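Local coordinates for protein geranylgeranyl pyrophosphate synthase (Corynebacterium glutamicum, PDB 3QQV) that probably catalyses prenyl transfer between allylic and isopentenyl diphosphates in isoprenoid biosynthesis, with magnesium as cofactor, at residues G62-P67 with S96-Q101; R181-E186 with A222-L227; S210-K215 with F253-D258. All blocks are in the same frame, centred on the assembly; numbering follows the deposited sequence.

Contact 1. Residues G62-P67 with S96-Q101; sequences GKRIRP and SLEFIQ. With DMA (dimethylallyl diphosphate), chain D.
Glu98 folds at its second torsion (chi2 -53°), turning its carboxylate toward the start of helix 65-76, and Arg64, also bent at chi2, comes to meet it. Arg64 NH1 donates to Glu98 OE1 at 3.0 Å, a salt bridge that lies in the guanidinium plane but reaches the carboxylate on its anti side, the two planes being 82° apart. The same NH1 also bonds Val58 O. Glu98 OE2 lies 3.2 Å from Pro67 CD and accepts a hydrogen bond from water 2, which accepts from both N and NH1 of Arg66. Residues 62-67 match the GKRxRP motif of trans-prenyltransferases, which in relatives binds the homoallylic diphosphate; here a dimethylallyl diphosphate probably occupies that site. Arg66 NH1 donates to O1A of the chain D dimethylallyl diphosphate at 3.1 Å, and Arg66 NH2 to its O1 at 3.2 Å. From helix 97-111, Gln101 NE2 gives a nearly straight bond to O2B of the same diphosphate at 2.9 Å. The Gln101 amide lies over one face of the Arg66 guanidinium, with OE1 3.5 Å above its centre and bonded to Tyr219 OH. Behind this polar front, Leu97 CD1 packs 3.5 Å from Arg66 O.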
loop_
_atom_site.group_PDB
_atom_site.type_symbol
_atom_site.label_atom_id
_atom_site.label_comp_id
_atom_site.label_asym_id
_atom_site.label_seq_id
_atom_site.Cartn_x
_atom_site.Cartn_y
_atom_site.Cartn_z
ATOM N N GLY A 62 13.067 13.331 -6.690
ATOM C CA GLY A 62 14.468 13.453 -6.316
ATOM C C GLY A 62 15.419 13.275 -7.482
ATOM O O GLY A 62 15.247 13.878 -8.546
ATOM N N LYS A 63 16.427 12.429 -7.276
ATOM C CA LYS A 63 17.514 12.240 -8.241
ATOM C C LYS A 63 17.192 11.140 -9.255
ATOM O O LYS A 63 17.916 10.960 -10.246
ATOM C CB LYS A 63 18.829 11.925 -7.511
ATOM C CG LYS A 63 19.322 13.021 -6.546
ATOM C CD LYS A 63 18.950 12.744 -5.081
ATOM C CE LYS A 63 19.941 11.795 -4.406
ATOM N NZ LYS A 63 19.559 11.474 -2.999
ATOM N N ARG A 64 16.083 10.436 -9.005
ATOM C CA ARG A 64 15.658 9.255 -9.769
ATOM C C ARG A 64 16.737 8.161 -9.772
ATOM O O ARG A 64 17.014 7.554 -10.811
ATOM C CB ARG A 64 15.224 9.610 -11.202
ATOM C CG ARG A 64 14.370 10.872 -11.341
ATOM C CD ARG A 64 12.988 10.715 -10.741
ATOM N NE ARG A 64 12.109 11.790 -11.186
ATOM C CZ ARG A 64 10.905 12.034 -10.683
ATOM N NH1 ARG A 64 10.426 11.277 -9.708
ATOM N NH2 ARG A 64 10.179 13.042 -11.158
ATOM N N ILE A 65 17.325 7.930 -8.596
ATOM C CA ILE A 65 18.439 7.001 -8.429
ATOM C C ILE A 65 18.064 5.552 -8.770
ATOM O O ILE A 65 18.835 4.843 -9.423
ATOM C CB ILE A 65 19.135 7.146 -7.021
ATOM C CG1 ILE A 65 20.519 6.489 -7.009
ATOM C CG2 ILE A 65 18.283 6.611 -5.878
ATOM C CD1 ILE A 65 21.628 7.362 -7.590
ATOM N N ARG A 66 16.861 5.136 -8.376
ATOM C CA ARG A 66 16.421 3.765 -8.613
ATOM C C ARG A 66 16.174 3.430 -10.098
ATOM O O ARG A 66 16.680 2.418 -10.556
ATOM C CB ARG A 66 15.256 3.384 -7.686
ATOM C CG ARG A 66 15.666 3.408 -6.235
ATOM C CD ARG A 66 14.483 3.559 -5.294
ATOM N NE ARG A 66 14.935 3.776 -3.923
ATOM C CZ ARG A 66 15.290 4.956 -3.425
ATOM N NH1 ARG A 66 15.239 6.043 -4.183
ATOM N NH2 ARG A 66 15.699 5.048 -2.165
ATOM N N PRO A 67 15.446 4.295 -10.861
ATOM C CA PRO A 67 15.373 4.067 -12.313
ATOM C C PRO A 67 16.732 4.130 -13.006
ATOM O O PRO A 67 16.938 3.413 -13.978
ATOM C CB PRO A 67 14.505 5.225 -12.815
ATOM C CG PRO A 67 13.671 5.600 -11.656
ATOM C CD PRO A 67 14.541 5.392 -10.454
ATOM N N SER A 96 8.786 2.896 -13.228
ATOM C CA SER A 96 7.828 2.358 -12.223
ATOM C C SER A 96 8.340 2.360 -10.773
ATOM O O SER A 96 7.545 2.437 -9.830
ATOM C CB SER A 96 7.370 0.945 -12.591
ATOM O OG SER A 96 8.394 0.000 -12.333
ATOM N N LEU A 97 9.664 2.296 -10.601
ATOM C CA LEU A 97 10.273 2.307 -9.270
ATOM C C LEU A 97 9.998 3.601 -8.501
ATOM O O LEU A 97 9.994 3.606 -7.255
ATOM C CB LEU A 97 11.780 2.034 -9.356
ATOM C CG LEU A 97 12.184 0.763 -10.124
ATOM C CD1 LEU A 97 13.696 0.690 -10.347
ATOM C CD2 LEU A 97 11.722 -0.454 -9.374
ATOM N N GLU A 98 9.764 4.688 -9.239
ATOM C CA GLU A 98 9.387 5.965 -8.628
ATOM C C GLU A 98 8.029 5.923 -7.920
ATOM O O GLU A 98 7.803 6.666 -6.961
ATOM C CB GLU A 98 9.431 7.100 -9.658
ATOM C CG GLU A 98 10.855 7.520 -10.053
ATOM C CD GLU A 98 11.730 7.843 -8.849
ATOM O OE1 GLU A 98 11.568 8.927 -8.242
ATOM O OE2 GLU A 98 12.595 7.014 -8.505
ATOM N N PHE A 99 7.137 5.052 -8.381
ATOM C CA PHE A 99 5.859 4.849 -7.699
ATOM C C PHE A 99 6.002 4.062 -6.392
ATOM O O PHE A 99 5.315 4.352 -5.407
ATOM C CB PHE A 99 4.844 4.208 -8.635
ATOM C CG PHE A 99 4.180 5.169 -9.558
ATOM C CD1 PHE A 99 3.534 6.309 -9.063
ATOM C CD2 PHE A 99 4.177 4.937 -10.923
ATOM C CE1 PHE A 99 2.903 7.194 -9.925
ATOM C CE2 PHE A 99 3.547 5.821 -11.794
ATOM C CZ PHE A 99 2.918 6.950 -11.303
ATOM N N ILE A 100 6.929 3.107 -6.361
ATOM C CA ILE A 100 7.268 2.426 -5.108
ATOM C C ILE A 100 7.900 3.401 -4.120
ATOM O O ILE A 100 7.552 3.410 -2.927
ATOM C CB ILE A 100 8.216 1.236 -5.335
ATOM C CG1 ILE A 100 7.538 0.207 -6.232
ATOM C CG2 ILE A 100 8.585 0.567 -4.003
ATOM C CD1 ILE A 100 8.472 -0.753 -6.865
ATOM N N GLN A 101 8.827 4.215 -4.629
ATOM C CA GLN A 101 9.440 5.281 -3.846
ATOM C C GLN A 101 8.406 6.235 -3.270
ATOM O O GLN A 101 8.457 6.542 -2.090
ATOM C CB GLN A 101 10.500 6.036 -4.674
ATOM C CG GLN A 101 11.182 7.212 -3.956
ATOM C CD GLN A 101 12.184 6.803 -2.876
ATOM O OE1 GLN A 101 12.105 5.722 -2.293
ATOM N NE2 GLN A 101 13.136 7.688 -2.601
HETATM C C1 DMA D . 15.377 8.129 0.146
HETATM O O1 DMA D . 16.093 7.982 -1.066
HETATM C C2 DMA D . 16.337 7.963 1.269
HETATM C C3 DMA D . 16.664 6.777 1.729
HETATM C C4 DMA D . 16.090 5.550 1.146
HETATM C C5 DMA D . 17.651 6.691 2.837
HETATM P PA DMA D . 16.412 9.170 -2.031
HETATM O O1A DMA D . 16.788 8.548 -3.294
HETATM O O2A DMA D . 17.398 9.937 -1.279
HETATM O O3A DMA D . 15.061 10.021 -2.186
HETATM P PB DMA D . 14.565 10.903 -3.399
HETATM O O1B DMA D . 14.040 12.083 -2.739
HETATM O O2B DMA D . 13.523 10.116 -4.069
HETATM O O3B DMA D . 15.700 11.111 -4.295
HETATM O O HOH W 1 13.931 10.076 -6.671
HETATM O O HOH W 2 14.856 6.868 -6.895
#

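Contact 2. Residues R181-E186 with A222-L227; sequences RGMRTE and ARPLHL
An antiparallel helix pair of the all-helical prenyl synthase fold meets here through Arg223 and Glu186. Helices 170-199 and 205-231 run at 161° to each other in these turns, with their axes 9.6 Å apart. Met183, present as selenomethionine, lies level with Arg223, and the two side chains run antiparallel alongside one another, Met183 CB meeting Arg223 CB at 3.7 Å. Beyond that apolar stem, Arg223 bends at chi2 (-67°) and brings the NE/NH2 edge of its guanidinium up to the carboxylate of Glu186, which reaches out straight to meet it. The grip is side-on and twofold: Arg223 NE donates to Glu186 OE1 at 2.9 Å and Arg223 NH2 to Glu186 OE2 at 2.8 Å. Both oxygens use their syn lone pairs; the two planes are only 11° apart, and both bonds are nearly straight. Gly182 CA sits over one face of the guanidinium, 4.1 Å from Arg223 NE. Arg181 and Arg184 reach the second subunit, forming salt bridges with its Asp165 and Asp161. The third nitrogen of Arg223 turns back to its own helix: NH1 donates to His226 ND1 at 3.2 Å, close to the plane of the imidazole, in a bond that is longer than the other two and clearly bent.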
loop_
_atom_site.group_PDB
_atom_site.type_symbol
_atom_site.label_atom_id
_atom_site.label_comp_id
_atom_site.label_asym_id
_atom_site.label_seq_id
_atom_site.Cartn_x
_atom_site.Cartn_y
_atom_site.Cartn_z
ATOM N N ARG A 181 9.909 -9.248 -6.738
ATOM C CA ARG A 181 9.393 -9.897 -5.532
ATOM C C ARG A 181 10.331 -9.610 -4.356
ATOM O O ARG A 181 9.873 -9.231 -3.282
ATOM C CB ARG A 181 9.264 -11.409 -5.738
ATOM C CG ARG A 181 8.801 -12.218 -4.519
ATOM C CD ARG A 181 9.095 -13.730 -4.646
ATOM N NE ARG A 181 8.779 -14.241 -5.981
ATOM C CZ ARG A 181 9.661 -14.763 -6.830
ATOM N NH1 ARG A 181 10.935 -14.884 -6.492
ATOM N NH2 ARG A 181 9.261 -15.177 -8.025
ATOM N N GLY A 182 11.631 -9.786 -4.583
ATOM C CA GLY A 182 12.646 -9.510 -3.565
ATOM C C GLY A 182 12.553 -8.098 -3.033
ATOM O O GLY A 182 12.322 -7.900 -1.847
HETATM N N MSE A 183 12.663 -7.125 -3.934
HETATM C CA MSE A 183 12.675 -5.706 -3.596
HETATM C C MSE A 183 11.528 -5.225 -2.704
HETATM O O MSE A 183 11.754 -4.503 -1.730
HETATM C CB MSE A 183 12.640 -4.876 -4.885
HETATM C CG MSE A 183 12.851 -3.396 -4.697
HETATM SE SE MSE A 183 12.823 -2.544 -6.439
HETATM C CE MSE A 183 11.041 -3.142 -6.905
ATOM N N ARG A 184 10.303 -5.583 -3.073
ATOM C CA ARG A 184 9.130 -5.022 -2.417
ATOM C C ARG A 184 8.892 -5.585 -0.996
ATOM O O ARG A 184 8.448 -4.858 -0.110
ATOM C CB ARG A 184 7.907 -5.186 -3.323
ATOM C CG ARG A 184 7.865 -4.166 -4.463
ATOM C CD ARG A 184 7.365 -4.797 -5.762
ATOM N NE ARG A 184 6.015 -5.353 -5.652
ATOM C CZ ARG A 184 5.715 -6.648 -5.593
ATOM N NH1 ARG A 184 6.670 -7.578 -5.631
ATOM N NH2 ARG A 184 4.442 -7.016 -5.489
ATOM N N THR A 185 9.206 -6.864 -0.789
ATOM C CA THR A 185 9.161 -7.469 0.548
ATOM C C THR A 185 10.286 -6.879 1.426
ATOM O O THR A 185 10.044 -6.487 2.581
ATOM C CB THR A 185 9.276 -9.013 0.476
ATOM O OG1 THR A 185 8.039 -9.564 0.007
ATOM C CG2 THR A 185 9.592 -9.623 1.856
ATOM N N GLU A 186 11.487 -6.808 0.846
ATOM C CA GLU A 186 12.686 -6.282 1.500
ATOM C C GLU A 186 12.543 -4.829 1.973
ATOM O O GLU A 186 12.912 -4.513 3.102
ATOM C CB GLU A 186 13.912 -6.456 0.597
ATOM C CG GLU A 186 14.408 -7.900 0.519
ATOM C CD GLU A 186 15.181 -8.238 -0.752
ATOM O OE1 GLU A 186 15.357 -7.372 -1.636
ATOM O OE2 GLU A 186 15.605 -9.404 -0.879
ATOM N N ALA A 222 20.762 -2.498 -5.258
ATOM C CA ALA A 222 20.937 -3.901 -5.639
ATOM C C ALA A 222 19.802 -4.457 -6.505
ATOM O O ALA A 222 20.055 -5.012 -7.576
ATOM C CB ALA A 222 21.157 -4.791 -4.402
ATOM N N ARG A 223 18.564 -4.314 -6.040
ATOM C CA ARG A 223 17.415 -4.809 -6.805
ATOM C C ARG A 223 17.065 -4.029 -8.087
ATOM O O ARG A 223 16.650 -4.660 -9.063
ATOM C CB ARG A 223 16.185 -5.010 -5.924
ATOM C CG ARG A 223 16.376 -5.989 -4.764
ATOM C CD ARG A 223 16.573 -7.414 -5.252
ATOM N NE ARG A 223 16.496 -8.365 -4.144
ATOM C CZ ARG A 223 16.831 -9.650 -4.233
ATOM N NH1 ARG A 223 17.276 -10.143 -5.380
ATOM N NH2 ARG A 223 16.723 -10.441 -3.169
ATOM N N PRO A 224 17.202 -2.681 -8.096
ATOM C CA PRO A 224 17.076 -1.996 -9.404
ATOM C C PRO A 224 18.047 -2.529 -10.465
ATOM O O PRO A 224 17.620 -2.836 -11.571
ATOM C CB PRO A 224 17.386 -0.543 -9.058
ATOM C CG PRO A 224 16.803 -0.392 -7.663
ATOM C CD PRO A 224 17.106 -1.712 -6.976
ATOM N N LEU A 225 19.324 -2.680 -10.107
ATOM C CA LEU A 225 20.319 -3.299 -10.987
ATOM C C LEU A 225 19.916 -4.696 -11.445
ATOM O O LEU A 225 20.022 -5.016 -12.621
ATOM C CB LEU A 225 21.681 -3.361 -10.294
ATOM C CG LEU A 225 22.496 -2.074 -10.200
ATOM C CD1 LEU A 225 23.572 -2.273 -9.144
ATOM C CD2 LEU A 225 23.101 -1.711 -11.540
ATOM N N HIS A 226 19.457 -5.513 -10.499
ATOM C CA HIS A 226 18.973 -6.861 -10.765
ATOM C C HIS A 226 17.789 -6.832 -11.746
ATOM O O HIS A 226 17.759 -7.595 -12.708
ATOM C CB HIS A 226 18.597 -7.527 -9.439
ATOM C CG HIS A 226 18.237 -8.974 -9.542
ATOM N ND1 HIS A 226 17.724 -9.678 -8.474
ATOM C CD2 HIS A 226 18.293 -9.850 -10.574
ATOM C CE1 HIS A 226 17.488 -10.924 -8.841
ATOM N NE2 HIS A 226 17.820 -11.051 -10.111
ATOM N N LEU A 227 16.840 -5.936 -11.498
ATOM C CA LEU A 227 15.667 -5.784 -12.345
ATOM C C LEU A 227 16.058 -5.467 -13.794
ATOM O O LEU A 227 15.619 -6.150 -14.723
ATOM C CB LEU A 227 14.755 -4.679 -11.775
ATOM C CG LEU A 227 13.487 -4.361 -12.566
ATOM C CD1 LEU A 227 12.622 -5.586 -12.599
ATOM C CD2 LEU A 227 12.739 -3.193 -11.951
#

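Contact 3. Residues S210-K215 with F253-D258; sequences SVNRFK and FQLRDD. With DMA (dimethylallyl diphosphate), chain E; DMA (dimethylallyl diphosphate), chain D.
Asn212 and Gln254 make the close part of this contact, while the side toward Asp258 is bridged by water. In the packed part, Asn212 OD1 rests 3.3 Å from Gln254 CG, and its ND2 lies 3.6 Å from Leu255 CD2. The Asn212 amide thus covers the aliphatic stem of Gln254 rather than its polar end, and the two amide planes stand 39° apart. A bend at chi2 (52°) carries the Gln254 amide along its own helix to Asp258: Gln254 NE2 donates to Asp258 OD1 at 2.8 Å, from above the carboxylate plane, and Gln254 OE1 bonds Thr216 OG1. Residues 253-258 match the FQxxDD sequence and probably form the opening of this family's second aspartate-rich motif. On the looser side Asn212 and Asp258 stand too far apart for a direct hydrogen bond. Water 3 joins them, accepting from Asn212 ND2 at 2.8 Å and donating to Asp258 OD2 at 2.6 Å; water 4 adds weak links that include Lys215. Lys215 NZ donates to O2A of the chain E dimethylallyl diphosphate at 3.1 Å and forms a long, weak ion pair with the magnesium ligand Asp194. Helices 205-231 and 236-263 pass here at 116°, with axes 10.3 Å apart. Val284 of helix 284-294 packs on both Asn212 and Leu255, Leu255 also touches helix 329-346, and Val211 packs against helix 170-199.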
loop_
_atom_site.group_PDB
_atom_site.type_symbol
_atom_site.label_atom_id
_atom_site.label_comp_id
_atom_site.label_asym_id
_atom_site.label_seq_id
_atom_site.Cartn_x
_atom_site.Cartn_y
_atom_site.Cartn_z
ATOM N N SER A 210 21.025 -4.459 9.424
ATOM C CA SER A 210 19.973 -5.188 8.699
ATOM C C SER A 210 18.960 -4.251 8.047
ATOM O O SER A 210 18.540 -4.485 6.913
ATOM C CB SER A 210 19.267 -6.183 9.619
ATOM O OG SER A 210 20.174 -7.167 10.084
ATOM N N VAL A 211 18.599 -3.182 8.756
ATOM C CA VAL A 211 17.742 -2.131 8.204
ATOM C C VAL A 211 18.379 -1.485 6.972
ATOM O O VAL A 211 17.711 -1.298 5.962
ATOM C CB VAL A 211 17.421 -1.024 9.250
ATOM C CG1 VAL A 211 16.502 0.043 8.656
ATOM C CG2 VAL A 211 16.795 -1.624 10.495
ATOM N N ASN A 212 19.670 -1.164 7.052
ATOM C CA ASN A 212 20.374 -0.560 5.924
ATOM C C ASN A 212 20.411 -1.491 4.711
ATOM O O ASN A 212 20.195 -1.057 3.579
ATOM C CB ASN A 212 21.798 -0.146 6.318
ATOM C CG ASN A 212 21.822 0.946 7.369
ATOM O OD1 ASN A 212 20.780 1.490 7.743
ATOM N ND2 ASN A 212 23.017 1.277 7.850
ATOM N N ARG A 213 20.678 -2.766 4.982
ATOM C CA ARG A 213 20.717 -3.829 3.984
ATOM C C ARG A 213 19.378 -4.004 3.227
ATOM O O ARG A 213 19.366 -4.093 2.001
ATOM C CB ARG A 213 21.129 -5.132 4.670
ATOM C CG ARG A 213 21.308 -6.320 3.746
ATOM C CD ARG A 213 21.536 -7.578 4.562
ATOM N NE ARG A 213 21.349 -8.786 3.760
ATOM C CZ ARG A 213 21.187 -10.009 4.260
ATOM N NH1 ARG A 213 21.173 -10.205 5.575
ATOM N NH2 ARG A 213 21.022 -11.039 3.442
ATOM N N PHE A 214 18.266 -4.006 3.958
ATOM C CA PHE A 214 16.960 -4.317 3.384
ATOM C C PHE A 214 16.120 -3.095 2.986
ATOM O O PHE A 214 15.577 -3.049 1.869
ATOM C CB PHE A 214 16.185 -5.253 4.319
ATOM C CG PHE A 214 16.767 -6.639 4.397
ATOM C CD1 PHE A 214 16.714 -7.494 3.295
ATOM C CD2 PHE A 214 17.370 -7.093 5.564
ATOM C CE1 PHE A 214 17.249 -8.781 3.357
ATOM C CE2 PHE A 214 17.916 -8.377 5.637
ATOM C CZ PHE A 214 17.847 -9.223 4.534
ATOM N N LYS A 215 16.022 -2.117 3.889
ATOM C CA LYS A 215 15.256 -0.885 3.651
ATOM C C LYS A 215 15.929 0.022 2.610
ATOM O O LYS A 215 15.249 0.756 1.891
ATOM C CB LYS A 215 15.039 -0.128 4.972
ATOM C CG LYS A 215 14.170 1.137 4.902
ATOM C CD LYS A 215 14.446 2.065 6.083
ATOM C CE LYS A 215 15.870 2.627 6.044
ATOM N NZ LYS A 215 16.214 3.390 7.281
ATOM N N PHE A 253 25.671 4.154 0.852
ATOM C CA PHE A 253 24.696 5.194 0.522
ATOM C C PHE A 253 23.836 5.576 1.730
ATOM O O PHE A 253 23.630 6.764 1.993
ATOM C CB PHE A 253 23.815 4.729 -0.651
ATOM C CG PHE A 253 22.671 5.656 -0.984
ATOM C CD1 PHE A 253 22.864 6.757 -1.806
ATOM C CD2 PHE A 253 21.383 5.397 -0.510
ATOM C CE1 PHE A 253 21.796 7.605 -2.137
ATOM C CE2 PHE A 253 20.315 6.243 -0.827
ATOM C CZ PHE A 253 20.526 7.349 -1.646
ATOM N N GLN A 254 23.340 4.577 2.454
ATOM C CA GLN A 254 22.556 4.821 3.656
ATOM C C GLN A 254 23.387 5.451 4.768
ATOM O O GLN A 254 22.929 6.382 5.424
ATOM C CB GLN A 254 21.900 3.532 4.170
ATOM C CG GLN A 254 20.942 3.746 5.352
ATOM C CD GLN A 254 19.906 4.816 5.082
ATOM O OE1 GLN A 254 19.257 4.809 4.044
ATOM N NE2 GLN A 254 19.754 5.749 6.014
ATOM N N LEU A 255 24.597 4.932 4.973
ATOM C CA LEU A 255 25.522 5.498 5.960
ATOM C C LEU A 255 25.834 6.962 5.668
ATOM O O LEU A 255 25.867 7.781 6.593
ATOM C CB LEU A 255 26.807 4.663 6.084
ATOM C CG LEU A 255 26.688 3.225 6.602
ATOM C CD1 LEU A 255 28.026 2.518 6.555
ATOM C CD2 LEU A 255 26.105 3.167 8.006
ATOM N N ARG A 256 26.010 7.300 4.385
ATOM C CA ARG A 256 26.188 8.696 3.977
ATOM C C ARG A 256 24.961 9.540 4.304
ATOM O O ARG A 256 25.094 10.674 4.786
ATOM C CB ARG A 256 26.540 8.814 2.487
ATOM C CG ARG A 256 26.547 10.261 1.921
ATOM C CD ARG A 256 27.639 11.156 2.580
ATOM N NE ARG A 256 28.943 10.517 2.466
ATOM C CZ ARG A 256 29.965 10.678 3.301
ATOM N NH1 ARG A 256 29.878 11.504 4.337
ATOM N NH2 ARG A 256 31.093 10.011 3.080
ATOM N N ASP A 257 23.774 8.986 4.055
ATOM C CA ASP A 257 22.545 9.716 4.325
ATOM C C ASP A 257 22.259 9.894 5.809
ATOM O O ASP A 257 21.664 10.895 6.193
ATOM C CB ASP A 257 21.357 9.125 3.567
ATOM C CG ASP A 257 21.318 9.595 2.122
ATOM O OD1 ASP A 257 22.327 9.407 1.408
ATOM O OD2 ASP A 257 20.295 10.174 1.702
ATOM N N ASP A 258 22.699 8.935 6.621
ATOM C CA ASP A 258 22.702 9.075 8.081
ATOM C C ASP A 258 23.570 10.231 8.555
ATOM O O ASP A 258 23.146 11.010 9.411
ATOM C CB ASP A 258 23.182 7.790 8.754
ATOM C CG ASP A 258 22.240 6.627 8.534
ATOM O OD1 ASP A 258 21.041 6.857 8.260
ATOM O OD2 ASP A 258 22.707 5.476 8.639
HETATM C C1 DMA E . 12.821 6.356 3.997
HETATM O O1 DMA E . 13.142 6.023 5.335
HETATM C C2 DMA E . 11.971 5.246 3.428
HETATM C C3 DMA E . 12.564 4.213 2.840
HETATM C C4 DMA E . 14.041 4.165 2.781
HETATM C C5 DMA E . 11.796 3.086 2.262
HETATM P PA DMA E . 14.002 7.002 6.224
HETATM O O1A DMA E . 13.079 7.705 7.160
HETATM O O2A DMA E . 15.152 6.180 6.628
HETATM O O3A DMA E . 14.484 7.942 5.051
HETATM P PB DMA E . 14.245 9.477 5.119
HETATM O O1B DMA E . 14.586 9.887 3.744
HETATM O O2B DMA E . 15.217 9.897 6.136
HETATM O O3B DMA E . 12.890 9.709 5.595
HETATM C C1 DMA D . 15.377 8.129 0.146
HETATM O O1 DMA D . 16.093 7.982 -1.066
HETATM C C2 DMA D . 16.337 7.963 1.269
HETATM C C3 DMA D . 16.664 6.777 1.729
HETATM C C4 DMA D . 16.090 5.550 1.146
HETATM C C5 DMA D . 17.651 6.691 2.837
HETATM P PA DMA D . 16.412 9.170 -2.031
HETATM O O1A DMA D . 16.788 8.548 -3.294
HETATM O O2A DMA D . 17.398 9.937 -1.279
HETATM O O3A DMA D . 15.061 10.021 -2.186
HETATM P PB DMA D . 14.565 10.903 -3.399
HETATM O O1B DMA D . 14.040 12.083 -2.739
HETATM O O2B DMA D . 13.523 10.116 -4.069
HETATM O O3B DMA D . 15.700 11.111 -4.295
HETATM O O HOH W 3 22.386 3.170 9.764
HETATM O O HOH W 4 19.008 4.143 8.886
#

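All three contacts are buried, but they differ in what they face. Contacts 1 and 3 border the active site: contact 1 supplies donors to the diphosphate of the chain D ligand, whereas contact 3 lies beside that ligand and meets the second one through a lysine. Contact 2 stands away from the magnesium ligands and relies on a direct two-bond ion pair, whereas contact 1 combines a direct salt bridge with waters and contact 3 relies on waters. Contacts 2 and 3 share helix 205-231 and meet where Glu186 O packs on Phe214 CB; both also touch the second subunit, which contact 1 does not. Contacts 1 and 2 join through apolar packing, with Leu97 and Ile100 against the end of Met183.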